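Local coordinates for protein putative RnfG subunit of electron transport complex (Thermotoga maritima, PDB 3DCZ) that is probably a subunit of a membrane-bound Rnf complex that couples electron transfer to ion movement across the membrane, carrying FMN as cofactor, at residues 21-26 with 117-122; 27-32 with 45-50; 52-57 with 72-77; 82-87 with 101-106. All coordinates share one frame; numbering follows the deposited sequence.

Contact 1: residues 21-26 with 117-122; sequences NAAKLS and RVIDYS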
loop_
_atom_site.group_PDB
_atom_site.type_symbol
_atom_site.label_atom_id
_atom_site.label_comp_id
_atom_site.label_asym_id
_atom_site.label_seq_id
_atom_site.Cartn_x
_atom_site.Cartn_y
_atom_site.Cartn_z
ATOM N N ASN A 21 16.342 8.941 7.792
ATOM C CA ASN A 21 15.206 8.125 7.341
ATOM C C ASN A 21 14.648 8.613 6.043
ATOM O O ASN A 21 13.399 8.623 5.866
ATOM C CB ASN A 21 14.058 8.164 8.347
ATOM C CG ASN A 21 14.462 7.678 9.688
ATOM O OD1 ASN A 21 14.172 6.542 10.072
ATOM N ND2 ASN A 21 15.146 8.522 10.409
ATOM N N ALA A 22 15.546 9.014 5.140
ATOM C CA ALA A 22 15.104 9.588 3.898
ATOM C C ALA A 22 14.211 8.614 3.162
ATOM O O ALA A 22 13.148 9.022 2.731
ATOM C CB ALA A 22 16.274 10.032 3.028
ATOM N N ALA A 23 14.593 7.335 3.067
ATOM C CA ALA A 23 13.827 6.338 2.284
ATOM C C ALA A 23 12.389 6.190 2.783
ATOM O O ALA A 23 11.426 6.179 2.007
ATOM C CB ALA A 23 14.507 4.981 2.311
ATOM N N LYS A 24 12.230 6.055 4.090
ATOM C CA LYS A 24 10.884 5.875 4.651
ATOM C C LYS A 24 9.999 7.100 4.385
ATOM O O LYS A 24 8.866 6.983 3.897
ATOM C CB LYS A 24 10.959 5.589 6.153
ATOM C CG LYS A 24 9.611 5.319 6.764
ATOM C CD LYS A 24 9.695 4.914 8.226
ATOM C CE LYS A 24 8.306 4.805 8.821
ATOM N NZ LYS A 24 8.380 4.348 10.259
ATOM N N LEU A 25 10.517 8.283 4.722
ATOM C CA LEU A 25 9.775 9.512 4.508
ATOM C C LEU A 25 9.457 9.713 3.027
ATOM O O LEU A 25 8.347 10.116 2.664
ATOM C CB LEU A 25 10.531 10.719 5.096
ATOM C CG LEU A 25 9.797 12.043 5.033
ATOM C CD1 LEU A 25 8.464 11.981 5.777
ATOM C CD2 LEU A 25 10.702 13.149 5.650
ATOM N N SER A 26 10.412 9.403 2.165
ATOM C CA SER A 26 10.202 9.500 0.721
ATOM C C SER A 26 9.051 8.582 0.274
ATOM O O SER A 26 8.186 8.968 -0.524
ATOM C CB SER A 26 11.491 9.126 -0.009
ATOM O OG SER A 26 11.273 9.002 -1.400
ATOM N N ARG A 117 4.746 1.605 -2.322
ATOM C CA ARG A 117 6.177 1.765 -2.611
ATOM C C ARG A 117 6.920 0.679 -1.860
ATOM O O ARG A 117 6.826 0.616 -0.639
ATOM C CB ARG A 117 6.672 3.139 -2.155
ATOM C CG ARG A 117 8.188 3.330 -2.258
ATOM C CD ARG A 117 8.620 3.643 -3.671
ATOM N NE ARG A 117 8.895 5.076 -3.833
ATOM C CZ ARG A 117 8.752 5.763 -4.963
ATOM N NH1 ARG A 117 8.291 5.187 -6.076
ATOM N NH2 ARG A 117 9.040 7.064 -4.963
ATOM N N VAL A 118 7.668 -0.137 -2.583
ATOM C CA VAL A 118 8.452 -1.204 -1.992
ATOM C C VAL A 118 9.824 -0.613 -1.755
ATOM O O VAL A 118 10.444 -0.075 -2.693
ATOM C CB VAL A 118 8.511 -2.439 -2.962
ATOM C CG1 VAL A 118 9.260 -3.561 -2.306
ATOM C CG2 VAL A 118 7.100 -2.896 -3.330
ATOM N N ILE A 119 10.309 -0.679 -0.512
ATOM C CA ILE A 119 11.654 -0.187 -0.174
ATOM C C ILE A 119 12.571 -1.384 0.020
ATOM O O ILE A 119 12.334 -2.249 0.841
ATOM C CB ILE A 119 11.707 0.661 1.121
ATOM C CG1 ILE A 119 10.723 1.826 1.096
ATOM C CG2 ILE A 119 13.090 1.243 1.292
ATOM C CD1 ILE A 119 10.488 2.400 2.469
ATOM N N ASP A 120 13.619 -1.455 -0.786
ATOM C CA ASP A 120 14.580 -2.527 -0.649
ATOM C C ASP A 120 15.826 -1.950 -0.035
ATOM O O ASP A 120 16.575 -1.237 -0.698
ATOM C CB ASP A 120 14.885 -3.127 -2.014
ATOM C CG ASP A 120 15.923 -4.213 -1.950
ATOM O OD1 ASP A 120 16.528 -4.421 -0.866
ATOM O OD2 ASP A 120 16.146 -4.853 -2.998
ATOM N N TYR A 121 16.020 -2.247 1.243
ATOM C CA TYR A 121 17.136 -1.682 1.990
ATOM C C TYR A 121 18.438 -2.455 1.727
ATOM O O TYR A 121 19.531 -1.940 2.004
ATOM C CB TYR A 121 16.808 -1.674 3.481
ATOM C CG TYR A 121 15.863 -0.560 3.894
ATOM C CD1 TYR A 121 16.335 0.728 4.028
ATOM C CD2 TYR A 121 14.531 -0.810 4.167
ATOM C CE1 TYR A 121 15.513 1.768 4.423
ATOM C CE2 TYR A 121 13.668 0.234 4.562
ATOM C CZ TYR A 121 14.183 1.526 4.689
ATOM O OH TYR A 121 13.389 2.594 5.095
ATOM N N SER A 122 18.306 -3.676 1.196
ATOM C CA SER A 122 19.455 -4.512 0.797
ATOM C C SER A 122 20.119 -3.969 -0.469
ATOM O O SER A 122 21.334 -4.042 -0.618
ATOM C CB SER A 122 19.001 -5.961 0.569
HETATM O O HOH W 1 14.436 4.930 6.046
HETATM O O HOH W 2 10.433 6.744 -2.541
#
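The methyl group of Ala23 overlaps the hydroxyl end of the Tyr121 side chain, its CB 3.8 Å from OH and 4.0 Å from CE1, approaching the ring obliquely. Ile119, two residues earlier near the end of strand 110-120, lies over one face of the same ring, where CG2 stands 3.4 Å above the plane, offset toward the rim. Ala23 CB meets this branch too, 4.1 Å from Ile119 CG2, so the small helix residue fits against both larger side chains. The longer branch of Ile119 passes along the helix backbone instead: with CG1 anti to the carbonyl carbon (chi1 -54°), CD1 comes to 3.9 Å from Ala23 O and close to Lys24 CA. No direct hydrogen bond joins the segments; two waters supply the polar links: one accepts from Lys24 N and is 2.7 Å from Tyr121 OH, the other accepts from Arg117 NE and bonds to Ser26 OG. Lys24 itself contributes CB and CA here, while its extended chain leads off to put NZ in hydrogen bonds with Ile56 O, Thr58 OG1 and Tyr74 OH. The contact seats the start of helix 22-31 on the end of strand 110-120, an outermost strand of the antiparallel sheet. Further along, Ala27 of the helix also packs on Ile119, Leu25 faces helix 44-54, and strand 98-107 pairs with strand 110-120 on its inner side.

Contact 2: residues 27-32 with 45-50; sequences AIKFVL and KEIEEI
Ile47 is the hydrophobic centre of this helix pair. Its CD1 lies 3.7 Å from Leu32 CD1 and also touches Leu32 CB, the two side chains lying alongside and pointing opposite ways. The other branch, CG2, meets Ile28 CG2 at 3.9 Å and the aliphatic CG of Lys29 at 4.1 Å. Placing CG1 anti to the carbonyl carbon (chi1 -65°) lets Ile47 reach Leu32 with one branch and Ile28 with the other. Beside this apolar patch, Lys29 extends fully across the gap and forms a salt bridge, its NZ donating to Glu48 OE2 at 2.8 Å. The carboxylate receives it on the anti lone pair of OE2, and the contact continues down the chains, with Lys29 CE 3.6 Å from Glu48 CG. Glu44, near the start of the second helix, gives the ammonium another carboxylate partner. With only an alanine in place of Glu48, Lys29 is likely to keep Glu44 as its acidic mate but lose the packing against its CE. The short helical segments run at 130° to one another, their axes 10.2 Å apart at closest approach. Around them, Tyr40 and Val42 of the connecting loop touch Ile47, and Phe76 of the sheet lies against Ile28 and Leu32. Helices 22-31 and 44-54 are thus held by branched aliphatic packing on the side nearer the sheet and by charge pairing at a partly exposed margin, where solvent is likely to moderate the strength of the bridge.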
loop_
_atom_site.group_PDB
_atom_site.type_symbol
_atom_site.label_atom_id
_atom_site.label_comp_id
_atom_site.label_asym_id
_atom_site.label_seq_id
_atom_site.Cartn_x
_atom_site.Cartn_y
_atom_site.Cartn_z
ATOM N N ALA A 27 9.040 7.352 0.790
ATOM C CA ALA A 27 7.978 6.387 0.488
ATOM C C ALA A 27 6.614 6.851 0.954
ATOM O O ALA A 27 5.612 6.678 0.248
ATOM C CB ALA A 27 8.298 4.978 1.068
ATOM N N ILE A 28 6.548 7.402 2.171
ATOM C CA ILE A 28 5.270 7.851 2.698
ATOM C C ILE A 28 4.753 9.016 1.848
ATOM O O ILE A 28 3.566 9.074 1.514
ATOM C CB ILE A 28 5.418 8.253 4.159
ATOM C CG1 ILE A 28 5.748 7.008 4.968
ATOM C CG2 ILE A 28 4.125 8.972 4.691
ATOM C CD1 ILE A 28 6.105 7.295 6.471
ATOM N N LYS A 29 5.638 9.925 1.482
ATOM C CA LYS A 29 5.267 11.037 0.586
ATOM C C LYS A 29 4.760 10.490 -0.750
ATOM O O LYS A 29 3.707 10.926 -1.255
ATOM C CB LYS A 29 6.469 11.962 0.337
ATOM C CG LYS A 29 6.854 12.819 1.514
ATOM C CD LYS A 29 8.136 13.607 1.245
ATOM C CE LYS A 29 8.455 14.538 2.366
ATOM N NZ LYS A 29 9.608 15.373 1.962
ATOM N N PHE A 30 5.473 9.509 -1.309
ATOM C CA PHE A 30 5.076 8.965 -2.608
ATOM C C PHE A 30 3.665 8.381 -2.586
ATOM O O PHE A 30 2.842 8.667 -3.482
ATOM C CB PHE A 30 6.035 7.880 -3.079
ATOM C CG PHE A 30 5.604 7.267 -4.370
ATOM C CD1 PHE A 30 5.894 7.880 -5.571
ATOM C CD2 PHE A 30 4.874 6.083 -4.394
ATOM C CE1 PHE A 30 5.480 7.345 -6.736
ATOM C CE2 PHE A 30 4.402 5.561 -5.556
ATOM C CZ PHE A 30 4.748 6.178 -6.762
ATOM N N VAL A 31 3.353 7.604 -1.536
ATOM C CA VAL A 31 2.062 6.902 -1.502
ATOM C C VAL A 31 0.893 7.837 -1.203
ATOM O O VAL A 31 -0.294 7.459 -1.333
ATOM C CB VAL A 31 2.082 5.670 -0.546
ATOM C CG1 VAL A 31 3.140 4.619 -1.065
ATOM C CG2 VAL A 31 2.344 6.072 0.870
ATOM N N LEU A 32 1.239 9.064 -0.809
ATOM C CA LEU A 32 0.265 10.135 -0.596
ATOM C C LEU A 32 0.121 11.055 -1.803
ATOM O O LEU A 32 -0.565 12.065 -1.721
ATOM C CB LEU A 32 0.559 10.894 0.689
ATOM C CG LEU A 32 0.179 10.171 1.996
ATOM C CD1 LEU A 32 0.884 10.845 3.182
ATOM C CD2 LEU A 32 -1.332 10.154 2.206
ATOM N N LYS A 45 5.044 19.263 3.322
ATOM C CA LYS A 45 5.532 19.628 4.654
ATOM C C LYS A 45 4.612 19.113 5.774
ATOM O O LYS A 45 5.102 18.732 6.839
ATOM C CB LYS A 45 5.732 21.142 4.785
ATOM C CG LYS A 45 6.793 21.692 3.859
ATOM N N GLU A 46 3.300 19.116 5.533
ATOM C CA GLU A 46 2.344 18.553 6.468
ATOM C C GLU A 46 2.623 17.061 6.645
ATOM O O GLU A 46 2.568 16.536 7.741
ATOM C CB GLU A 46 0.903 18.788 6.025
ATOM C CG GLU A 46 -0.166 18.254 7.005
ATOM C CD GLU A 46 -1.617 18.499 6.554
ATOM O OE1 GLU A 46 -1.869 19.501 5.850
ATOM O OE2 GLU A 46 -2.523 17.695 6.920
ATOM N N ILE A 47 2.915 16.364 5.559
ATOM C CA ILE A 47 3.242 14.945 5.690
ATOM C C ILE A 47 4.446 14.752 6.625
ATOM O O ILE A 47 4.392 13.925 7.535
ATOM C CB ILE A 47 3.534 14.278 4.328
ATOM C CG1 ILE A 47 2.274 14.275 3.428
ATOM C CG2 ILE A 47 4.095 12.883 4.541
ATOM C CD1 ILE A 47 2.559 13.860 1.974
ATOM N N GLU A 48 5.517 15.521 6.406
ATOM C CA GLU A 48 6.714 15.477 7.250
ATOM C C GLU A 48 6.366 15.709 8.719
ATOM O O GLU A 48 6.818 14.955 9.590
ATOM C CB GLU A 48 7.732 16.543 6.811
ATOM C CG GLU A 48 8.394 16.305 5.473
ATOM C CD GLU A 48 8.959 17.590 4.837
ATOM O OE1 GLU A 48 9.008 18.655 5.512
ATOM O OE2 GLU A 48 9.347 17.539 3.649
ATOM N N GLU A 49 5.544 16.722 8.980
ATOM C CA GLU A 49 5.187 17.072 10.350
ATOM C C GLU A 49 4.401 15.947 11.022
ATOM O O GLU A 49 4.674 15.588 12.178
ATOM C CB GLU A 49 4.415 18.387 10.382
ATOM C CG GLU A 49 5.318 19.591 10.079
ATOM C CD GLU A 49 4.559 20.885 9.856
ATOM O OE1 GLU A 49 3.311 20.883 9.935
ATOM O OE2 GLU A 49 5.220 21.911 9.599
ATOM N N ILE A 50 3.446 15.377 10.293
ATOM C CA ILE A 50 2.631 14.289 10.829
ATOM C C ILE A 50 3.484 13.051 11.108
ATOM O O ILE A 50 3.364 12.388 12.141
ATOM C CB ILE A 50 1.425 13.980 9.904
ATOM C CG1 ILE A 50 0.382 15.108 9.973
ATOM C CG2 ILE A 50 0.794 12.618 10.248
ATOM C CD1 ILE A 50 -0.657 14.969 8.874
#

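Contact 3: residues 52-57 with 72-77; sequences KKTGIE and PLYEFV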
loop_
_atom_site.group_PDB
_atom_site.type_symbol
_atom_site.label_atom_id
_atom_site.label_comp_id
_atom_site.label_asym_id
_atom_site.label_seq_id
_atom_site.Cartn_x
_atom_site.Cartn_y
_atom_site.Cartn_z
ATOM N N LYS A 52 6.742 12.937 11.716
ATOM C CA LYS A 52 7.622 13.229 12.858
ATOM C C LYS A 52 6.857 13.219 14.188
ATOM O O LYS A 52 7.309 12.644 15.173
ATOM C CB LYS A 52 8.381 14.537 12.629
ATOM C CG LYS A 52 9.624 14.336 11.722
ATOM C CD LYS A 52 10.098 15.616 11.070
ATOM C CE LYS A 52 11.410 15.421 10.305
ATOM N NZ LYS A 52 12.605 15.621 11.171
ATOM N N LYS A 53 5.689 13.837 14.212
ATOM C CA LYS A 53 4.847 13.870 15.418
ATOM C C LYS A 53 4.327 12.476 15.820
ATOM O O LYS A 53 4.227 12.148 16.991
ATOM C CB LYS A 53 3.669 14.823 15.195
ATOM C CG LYS A 53 2.711 14.962 16.372
ATOM C CD LYS A 53 1.542 15.898 16.006
ATOM C CE LYS A 53 0.591 16.117 17.183
ATOM N NZ LYS A 53 -0.548 17.032 16.828
ATOM N N THR A 54 3.966 11.660 14.841
ATOM C CA THR A 54 3.460 10.317 15.112
ATOM C C THR A 54 4.607 9.406 15.552
ATOM O O THR A 54 4.432 8.556 16.420
ATOM C CB THR A 54 2.783 9.728 13.865
ATOM O OG1 THR A 54 1.758 10.609 13.386
ATOM C CG2 THR A 54 2.156 8.378 14.158
ATOM N N GLY A 55 5.758 9.582 14.911
ATOM C CA GLY A 55 6.963 8.852 15.222
ATOM C C GLY A 55 7.499 8.207 13.962
ATOM O O GLY A 55 6.757 7.543 13.241
ATOM N N ILE A 56 8.787 8.416 13.681
ATOM C CA ILE A 56 9.402 7.908 12.460
ATOM C C ILE A 56 9.918 6.478 12.630
ATOM O O ILE A 56 10.289 5.832 11.654
ATOM C CB ILE A 56 10.572 8.844 11.998
ATOM C CG1 ILE A 56 11.006 8.580 10.546
ATOM C CG2 ILE A 56 11.773 8.657 12.922
ATOM C CD1 ILE A 56 9.988 8.505 9.447
ATOM N N GLU A 57 9.928 5.973 13.863
ATOM C CA GLU A 57 10.310 4.595 14.095
ATOM C C GLU A 57 9.407 3.636 13.333
ATOM O O GLU A 57 8.317 4.006 12.911
ATOM C CB GLU A 57 10.224 4.262 15.583
ATOM C CG GLU A 57 8.829 3.942 16.115
ATOM C CD GLU A 57 7.963 5.122 16.491
ATOM O OE1 GLU A 57 8.400 6.272 16.394
ATOM O OE2 GLU A 57 6.826 4.851 16.933
ATOM N N PRO A 72 4.269 2.923 13.044
ATOM C CA PRO A 72 2.943 3.386 13.379
ATOM C C PRO A 72 1.962 3.433 12.237
ATOM O O PRO A 72 2.343 3.502 11.071
ATOM C CB PRO A 72 3.197 4.851 13.830
ATOM C CG PRO A 72 4.581 4.916 14.189
ATOM C CD PRO A 72 5.306 3.932 13.338
ATOM N N LEU A 73 0.680 3.417 12.597
ATOM C CA LEU A 73 -0.380 3.700 11.644
ATOM C C LEU A 73 -0.365 5.226 11.483
ATOM O O LEU A 73 -0.714 5.950 12.414
ATOM C CB LEU A 73 -1.715 3.233 12.232
ATOM C CG LEU A 73 -2.921 3.528 11.361
ATOM C CD1 LEU A 73 -2.785 2.898 9.985
ATOM C CD2 LEU A 73 -4.182 3.062 12.053
ATOM N N TYR A 74 0.038 5.730 10.329
ATOM C CA TYR A 74 0.022 7.164 10.069
ATOM C C TYR A 74 -1.325 7.544 9.463
ATOM O O TYR A 74 -1.779 6.906 8.504
ATOM C CB TYR A 74 1.120 7.548 9.073
ATOM C CG TYR A 74 2.498 7.224 9.575
ATOM C CD1 TYR A 74 3.128 8.019 10.521
ATOM C CD2 TYR A 74 3.174 6.118 9.102
ATOM C CE1 TYR A 74 4.423 7.722 10.974
ATOM C CE2 TYR A 74 4.453 5.801 9.551
ATOM C CZ TYR A 74 5.085 6.606 10.480
ATOM O OH TYR A 74 6.369 6.322 10.979
ATOM N N GLU A 75 -1.948 8.578 10.022
ATOM C CA GLU A 75 -3.256 9.047 9.593
ATOM C C GLU A 75 -3.179 10.414 8.966
ATOM O O GLU A 75 -2.442 11.285 9.454
ATOM C CB GLU A 75 -4.147 9.198 10.793
ATOM C CG GLU A 75 -4.387 7.910 11.559
ATOM C CD GLU A 75 -5.389 8.110 12.671
ATOM O OE1 GLU A 75 -6.592 8.043 12.374
ATOM O OE2 GLU A 75 -4.996 8.370 13.816
ATOM N N PHE A 76 -3.955 10.601 7.909
ATOM C CA PHE A 76 -3.980 11.867 7.182
ATOM C C PHE A 76 -5.409 12.154 6.758
ATOM O O PHE A 76 -6.269 11.264 6.771
ATOM C CB PHE A 76 -3.070 11.836 5.941
ATOM C CG PHE A 76 -1.675 11.392 6.218
ATOM C CD1 PHE A 76 -1.358 10.041 6.223
ATOM C CD2 PHE A 76 -0.680 12.309 6.502
ATOM C CE1 PHE A 76 -0.052 9.611 6.494
ATOM C CE2 PHE A 76 0.622 11.885 6.792
ATOM C CZ PHE A 76 0.928 10.535 6.785
ATOM N N VAL A 77 -5.633 13.416 6.404
ATOM C CA VAL A 77 -6.854 13.865 5.727
ATOM C C VAL A 77 -6.432 14.482 4.403
ATOM O O VAL A 77 -5.602 15.410 4.362
ATOM C CB VAL A 77 -7.657 14.888 6.568
ATOM C CG1 VAL A 77 -8.946 15.299 5.809
ATOM C CG2 VAL A 77 -8.001 14.295 7.938
HETATM O O HOH W 3 -0.806 9.995 12.441
#
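With CG of Tyr74 anti to its carbonyl carbon (chi1 -61°), the ring extends from the strand to the end of helix 44-54, and OH donates a 2.6 Å hydrogen bond to Gly55 O. The hydroxyl lies in the carbonyl plane, at a C=O...O angle of 149°, and the acceptor sits at the ring edge. Thr54 OG1 is anti to the carbonyl carbon (chi1 -55°), which leaves CG2 anti to the backbone N and sets CB 3.8 Å from Tyr74 CD1 and CG2 3.7 Å from Pro72 CB. Helix 44-54 ends at Thr54; Gly55 leaves it with backbone angles, phi positive, that would jam a CB against the preceding carbonyl, and the loop after the helix packs against strand 67-77 of the antiparallel sheet. Pro72, which follows a cis peptide bond, packs against that loop: its CG lies 3.5 Å from Gly55 O, and its CD approaches Glu57 O at 3.0 Å. Tyr74 OH is also hydrogen-bonded to Lys24 NZ of the first helix, so a phenylalanine in its place would probably deprive both that ammonium and the Gly55 carbonyl of a partner. A water donates to Thr54 OG1 and accepts from Glu75 N; OG1 is also hydrogen-bonded to Ile50 O, one helical turn back.

Contact 4: residues 82-87 with 101-106; sequences RNAYVL and VACFIK. With ACT (acetate ion), chain D.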
loop_
_atom_site.group_PDB
_atom_site.type_symbol
_atom_site.label_atom_id
_atom_site.label_comp_id
_atom_site.label_asym_id
_atom_site.label_seq_id
_atom_site.Cartn_x
_atom_site.Cartn_y
_atom_site.Cartn_z
ATOM N N ARG A 82 -10.916 13.273 2.609
ATOM C CA ARG A 82 -10.965 11.821 2.819
ATOM C C ARG A 82 -9.906 11.401 3.823
ATOM O O ARG A 82 -8.822 11.961 3.865
ATOM C CB ARG A 82 -10.745 11.077 1.492
ATOM C CG ARG A 82 -11.760 11.398 0.410
ATOM C CD ARG A 82 -11.435 10.646 -0.883
ATOM N NE ARG A 82 -10.248 11.228 -1.548
ATOM C CZ ARG A 82 -9.429 10.580 -2.385
ATOM N NH1 ARG A 82 -9.623 9.304 -2.717
ATOM N NH2 ARG A 82 -8.392 11.225 -2.901
ATOM N N ASN A 83 -10.214 10.386 4.620
ATOM C CA ASN A 83 -9.236 9.839 5.557
ATOM C C ASN A 83 -8.340 8.844 4.876
ATOM O O ASN A 83 -8.798 7.886 4.259
ATOM C CB ASN A 83 -9.939 9.173 6.744
ATOM C CG ASN A 83 -10.514 10.173 7.725
ATOM O OD1 ASN A 83 -10.465 11.388 7.504
ATOM N ND2 ASN A 83 -11.030 9.672 8.811
ATOM N N ALA A 84 -7.045 9.071 5.031
ATOM C CA ALA A 84 -6.015 8.251 4.418
ATOM C C ALA A 84 -5.182 7.628 5.545
ATOM O O ALA A 84 -5.019 8.228 6.594
ATOM C CB ALA A 84 -5.175 9.088 3.499
ATOM N N TYR A 85 -4.678 6.417 5.293
ATOM C CA TYR A 85 -3.897 5.657 6.260
ATOM C C TYR A 85 -2.665 5.168 5.548
ATOM O O TYR A 85 -2.787 4.627 4.435
ATOM C CB TYR A 85 -4.736 4.475 6.774
ATOM C CG TYR A 85 -5.927 4.979 7.528
ATOM C CD1 TYR A 85 -5.800 5.296 8.894
ATOM C CD2 TYR A 85 -7.110 5.269 6.894
ATOM C CE1 TYR A 85 -6.843 5.857 9.587
ATOM C CE2 TYR A 85 -8.174 5.804 7.600
ATOM C CZ TYR A 85 -8.030 6.101 8.950
ATOM O OH TYR A 85 -9.057 6.671 9.657
ATOM N N VAL A 86 -1.496 5.344 6.148
ATOM C CA VAL A 86 -0.266 4.783 5.609
ATOM C C VAL A 86 0.275 3.810 6.630
ATOM O O VAL A 86 0.386 4.097 7.812
ATOM C CB VAL A 86 0.776 5.883 5.241
ATOM C CG1 VAL A 86 2.088 5.235 4.814
ATOM C CG2 VAL A 86 0.199 6.819 4.155
ATOM N N LEU A 87 0.586 2.625 6.135
ATOM C CA LEU A 87 1.302 1.670 6.976
ATOM C C LEU A 87 2.296 0.881 6.157
ATOM O O LEU A 87 2.475 1.140 4.968
ATOM C CB LEU A 87 0.317 0.794 7.773
ATOM C CG LEU A 87 -0.608 -0.169 7.022
ATOM C CD1 LEU A 87 -1.501 -0.918 8.008
ATOM C CD2 LEU A 87 -1.494 0.586 6.009
ATOM N N VAL A 101 5.452 -0.130 1.740
ATOM C CA VAL A 101 4.701 1.013 2.307
ATOM C C VAL A 101 3.473 1.173 1.414
ATOM O O VAL A 101 3.565 1.030 0.190
ATOM C CB VAL A 101 5.560 2.328 2.293
ATOM C CG1 VAL A 101 4.743 3.496 2.824
ATOM C CG2 VAL A 101 6.870 2.081 3.119
ATOM N N ALA A 102 2.324 1.418 2.000
ATOM C CA ALA A 102 1.095 1.558 1.229
ATOM C C ALA A 102 0.164 2.556 1.870
ATOM O O ALA A 102 0.179 2.721 3.077
ATOM C CB ALA A 102 0.398 0.215 1.041
ATOM N N CYS A 103 -0.645 3.193 1.036
ATOM C CA CYS A 103 -1.642 4.161 1.455
ATOM C C CYS A 103 -3.019 3.634 1.037
ATOM O O CYS A 103 -3.260 3.293 -0.124
ATOM C CB CYS A 103 -1.422 5.535 0.776
ATOM S SG CYS A 103 -2.791 6.681 1.106
ATOM N N PHE A 104 -3.916 3.560 2.021
ATOM C CA PHE A 104 -5.296 3.169 1.830
ATOM C C PHE A 104 -6.154 4.377 2.170
ATOM O O PHE A 104 -5.893 5.089 3.127
ATOM C CB PHE A 104 -5.690 2.017 2.761
ATOM C CG PHE A 104 -4.967 0.740 2.471
ATOM C CD1 PHE A 104 -3.692 0.484 2.987
ATOM C CD2 PHE A 104 -5.569 -0.237 1.696
ATOM C CE1 PHE A 104 -3.004 -0.695 2.668
ATOM C CE2 PHE A 104 -4.891 -1.457 1.430
ATOM C CZ PHE A 104 -3.596 -1.668 1.921
ATOM N N ILE A 105 -7.200 4.572 1.407
ATOM C CA ILE A 105 -8.125 5.669 1.638
ATOM C C ILE A 105 -9.497 5.107 1.953
ATOM O O ILE A 105 -10.037 4.268 1.235
ATOM C CB ILE A 105 -8.162 6.627 0.444
ATOM C CG1 ILE A 105 -6.765 7.255 0.288
ATOM C CG2 ILE A 105 -9.258 7.705 0.619
ATOM C CD1 ILE A 105 -6.532 7.987 -1.011
ATOM N N LYS A 106 -10.090 5.637 3.016
ATOM C CA LYS A 106 -11.365 5.165 3.493
ATOM C C LYS A 106 -12.452 5.587 2.542
ATOM O O LYS A 106 -12.573 6.757 2.150
ATOM C CB LYS A 106 -11.675 5.703 4.899
ATOM C CG LYS A 106 -12.968 5.177 5.484
ATOM C CD LYS A 106 -12.836 3.744 5.983
ATOM C CE LYS A 106 -14.229 3.135 6.243
ATOM N NZ LYS A 106 -14.355 1.718 5.800
HETATM C C ACT D . -12.381 5.996 9.015
HETATM O O ACT D . -11.458 6.693 8.561
HETATM O OXT ACT D . -13.520 6.495 8.864
HETATM C CH3 ACT D . -12.160 4.666 9.649
HETATM O O HOH W 4 -12.746 9.202 4.047
#
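The Tyr85 ring presents its edge to the neighbouring strand, with Phe104 O and Lys106 CB near its plane, and the Phe104 ring in turn has Tyr85 O at its own edge. On the guanidinium of Arg82, one face is covered by Ile105 CD1, 3.8 Å from NH1, while NE of the same group turns to a salt bridge with Asp80. One oxygen of an acetate, probably from the crystallisation liquor, lies at the edge of the tyrosine ring, in its plane, and accepts from Tyr85 OH at 2.6 Å and from Asn83 ND2 at 3.0 Å; Lys106 CG flanks the ion. The backbones form an antiparallel beta hairpin of strand 83-90, the central one of the five-stranded sheet, and its neighbour 98-107. Tyr85 with Phe104 and Leu87 with Ala102 are hydrogen-bonded pairs, Tyr85 N donating to Phe104 O at 2.8 Å. At the open end, Lys106 N gives Asn83 O a nearly straight bond (174° at the hydrogen), and a water joins Asn83 N to Lys106 O. Between these, the non-hydrogen-bonded pairs Ala84-Ile105 and Val86-Cys103 put their side chains on one face, where Val86 CG2 lies 4.0 Å from Cys103 CB and Val86 CG1 3.7 Å from Val101 CG1. That face packs on Leu32 and Leu41; Leu87, Ala102 and Phe104 of the other face lie against helix 188-206.

Contacts 2 and 4 are buried, contact 4 lying nearest the middle of the chain; contact 1 is partly buried and contact 3 is at the surface. Contacts 1 and 2 share helix 22-31, and contacts 2 and 3 share helix 44-54, so the two helices and the sheet are joined in succession. Lys24 ties contact 1 to contact 3, and Phe76, on strand 67-77, packs on Ile50 and Leu32 of contact 2 and on Val86 of contact 4. The chemistry follows position: main-chain bonds within the sheet, aliphatic contacts with one salt bridge between the helices, small apolar contacts with bridging waters in contact 1, and a tyrosine hydroxyl bonded to a backbone carbonyl in contact 3.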